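Local coordinates for protein esterase Rv0045c (Mycobacterium tuberculosis, PDB 6WYN) that hydrolyses carboxylic esters, preferring short, straight-chain alkyl esters, and is likely to take part in ester or lipid metabolism, at residues I86-G91 with V112-H117. Sequence-based numbering, arbitrary orientation.
Sequences IFLHGG and VDLPGH
The HGG loop of this alpha/beta hydrolase, H89 to G91, is tied to the loop 113-117, which follows strand 109-112 and contains a type II turn from L114 to H117; H89 contributes the largest share of the contact. The case illustrates how two parallel strands that part at their C-terminal ends can be bridged by a buried imidazole. The last strand bond runs from V112 N to F87 O (3.1 Å). Beyond it the chains separate, and a water bridges the gap, donating to F87 O and to V112 O (2.6 Å) and weakly accepting from H89 N. H89 then spans the opening. With chi1 at 66° CG lies between the backbone N and the carbonyl carbon, and the ring reaches across to the loop, where NE2 accepts a nearly straight bond from L114 N (3.0 Å). L114 N lies 32° out of the ring plane. ND1 donates to G90 O (2.7 Å), squarely in that plane, so both ring nitrogens are engaged and the rotation of the imidazole is fixed. One face is covered by L114, whose CG makes a CH-pi contact 3.9 Å from the H89 ring centroid. The CE1 edge of H89 is directed at the face of H117 in an offset edge-to-face pair, planes at 64°. H117 closes the turn, and its ND1 donates to P115 O (2.7 Å). Farther back, L88 CD2 packs beside V112 CB (3.9 Å). G91 is involved in substrate selectivity, and G90 lies close to S155, the inferred nucleophile, which places this loop at the active site. V112 and L114 rest on L137 of helix 130-144, D113 makes a salt bridge to R67 and accepts from H119 N, and strand 85-88 runs between strands 109-112 and 150-154 in the central sheet.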
loop_
_atom_site.group_PDB
_atom_site.type_symbol
_atom_site.label_atom_id
_atom_site.label_comp_id
_atom_site.label_asym_id
_atom_site.label_seq_id
_atom_site.Cartn_x
_atom_site.Cartn_y
_atom_site.Cartn_z
ATOM N N ILE A 86 1.730 -4.815 10.194
ATOM C CA ILE A 86 2.216 -3.688 9.365
ATOM C C ILE A 86 1.581 -3.768 7.986
ATOM O O ILE A 86 1.628 -4.845 7.390
ATOM C CB ILE A 86 3.744 -3.753 9.293
ATOM C CG1 ILE A 86 4.386 -3.737 10.681
ATOM C CG2 ILE A 86 4.239 -2.625 8.426
ATOM C CD1 ILE A 86 5.816 -4.271 10.680
ATOM N N PHE A 87 1.076 -2.651 7.477
ATOM C CA PHE A 87 0.471 -2.546 6.138
ATOM C C PHE A 87 1.311 -1.578 5.309
ATOM O O PHE A 87 1.613 -0.475 5.830
ATOM C CB PHE A 87 -0.967 -2.050 6.255
ATOM C CG PHE A 87 -1.940 -3.014 6.870
ATOM C CD1 PHE A 87 -2.173 -3.022 8.229
ATOM C CD2 PHE A 87 -2.671 -3.880 6.062
ATOM C CE1 PHE A 87 -3.104 -3.888 8.800
ATOM C CE2 PHE A 87 -3.563 -4.775 6.629
ATOM C CZ PHE A 87 -3.795 -4.765 7.984
ATOM N N LEU A 88 1.640 -1.971 4.083
ATOM C CA LEU A 88 2.396 -1.145 3.113
ATOM C C LEU A 88 1.553 -0.994 1.856
ATOM O O LEU A 88 1.313 -2.003 1.186
ATOM C CB LEU A 88 3.742 -1.798 2.833
ATOM C CG LEU A 88 4.560 -2.142 4.086
ATOM C CD1 LEU A 88 5.896 -2.734 3.713
ATOM C CD2 LEU A 88 4.854 -0.884 4.908
ATOM N N HIS A 89 1.149 0.230 1.551
ATOM C CA HIS A 89 0.345 0.572 0.354
ATOM C C HIS A 89 1.110 0.440 -0.976
ATOM O O HIS A 89 2.339 0.167 -1.025
ATOM C CB HIS A 89 -0.151 2.007 0.529
ATOM C CG HIS A 89 0.946 3.013 0.529
ATOM N ND1 HIS A 89 1.524 3.463 -0.649
ATOM C CD2 HIS A 89 1.530 3.699 1.550
ATOM C CE1 HIS A 89 2.446 4.374 -0.332
ATOM N NE2 HIS A 89 2.438 4.552 0.991
ATOM N N GLY A 90 0.392 0.683 -2.063
ATOM C CA GLY A 90 0.969 0.597 -3.418
ATOM C C GLY A 90 1.538 1.920 -3.914
ATOM O O GLY A 90 1.345 3.004 -3.288
ATOM N N GLY A 91 2.200 1.866 -5.072
ATOM C CA GLY A 91 2.500 3.093 -5.847
ATOM C C GLY A 91 1.302 4.004 -5.976
ATOM O O GLY A 91 0.174 3.527 -6.339
ATOM N N VAL A 112 2.067 2.326 7.075
ATOM C CA VAL A 112 3.183 3.250 6.805
ATOM C C VAL A 112 3.035 3.992 5.490
ATOM O O VAL A 112 2.536 3.399 4.558
ATOM C CB VAL A 112 4.502 2.462 6.797
ATOM C CG1 VAL A 112 5.666 3.385 6.605
ATOM C CG2 VAL A 112 4.681 1.642 8.062
ATOM N N ASP A 113 3.428 5.261 5.472
ATOM C CA ASP A 113 3.579 6.004 4.197
ATOM C C ASP A 113 4.958 5.662 3.616
ATOM O O ASP A 113 5.947 5.906 4.287
ATOM C CB ASP A 113 3.431 7.513 4.361
ATOM C CG ASP A 113 2.021 8.030 4.650
ATOM O OD1 ASP A 113 1.051 7.397 4.165
ATOM O OD2 ASP A 113 1.889 9.087 5.353
ATOM N N LEU A 114 4.999 5.014 2.454
ATOM C CA LEU A 114 6.242 4.707 1.750
ATOM C C LEU A 114 6.928 6.037 1.422
ATOM O O LEU A 114 6.278 7.031 1.181
ATOM C CB LEU A 114 5.959 3.909 0.473
ATOM C CG LEU A 114 5.429 2.482 0.646
ATOM C CD1 LEU A 114 5.279 1.891 -0.724
ATOM C CD2 LEU A 114 6.314 1.609 1.546
ATOM N N PRO A 115 8.273 6.063 1.326
ATOM C CA PRO A 115 8.972 7.216 0.769
ATOM C C PRO A 115 8.245 7.704 -0.477
ATOM O O PRO A 115 7.746 6.921 -1.328
ATOM C CB PRO A 115 10.363 6.664 0.485
ATOM C CG PRO A 115 10.536 5.633 1.530
ATOM C CD PRO A 115 9.175 4.982 1.722
ATOM N N GLY A 116 8.149 9.002 -0.589
ATOM C CA GLY A 116 7.558 9.655 -1.752
ATOM C C GLY A 116 6.055 9.703 -1.715
ATOM O O GLY A 116 5.466 10.081 -2.720
ATOM N N HIS A 117 5.434 9.296 -0.617
ATOM C CA HIS A 117 3.963 9.141 -0.519
ATOM C C HIS A 117 3.457 9.623 0.851
ATOM O O HIS A 117 4.210 9.559 1.863
ATOM C CB HIS A 117 3.636 7.660 -0.702
ATOM C CG HIS A 117 4.008 7.091 -2.028
ATOM N ND1 HIS A 117 5.256 6.546 -2.271
ATOM C CD2 HIS A 117 3.261 6.924 -3.148
ATOM C CE1 HIS A 117 5.270 6.092 -3.520
ATOM N NE2 HIS A 117 4.062 6.339 -4.080
HETATM O O HOH W 1 0.544 1.735 4.112
#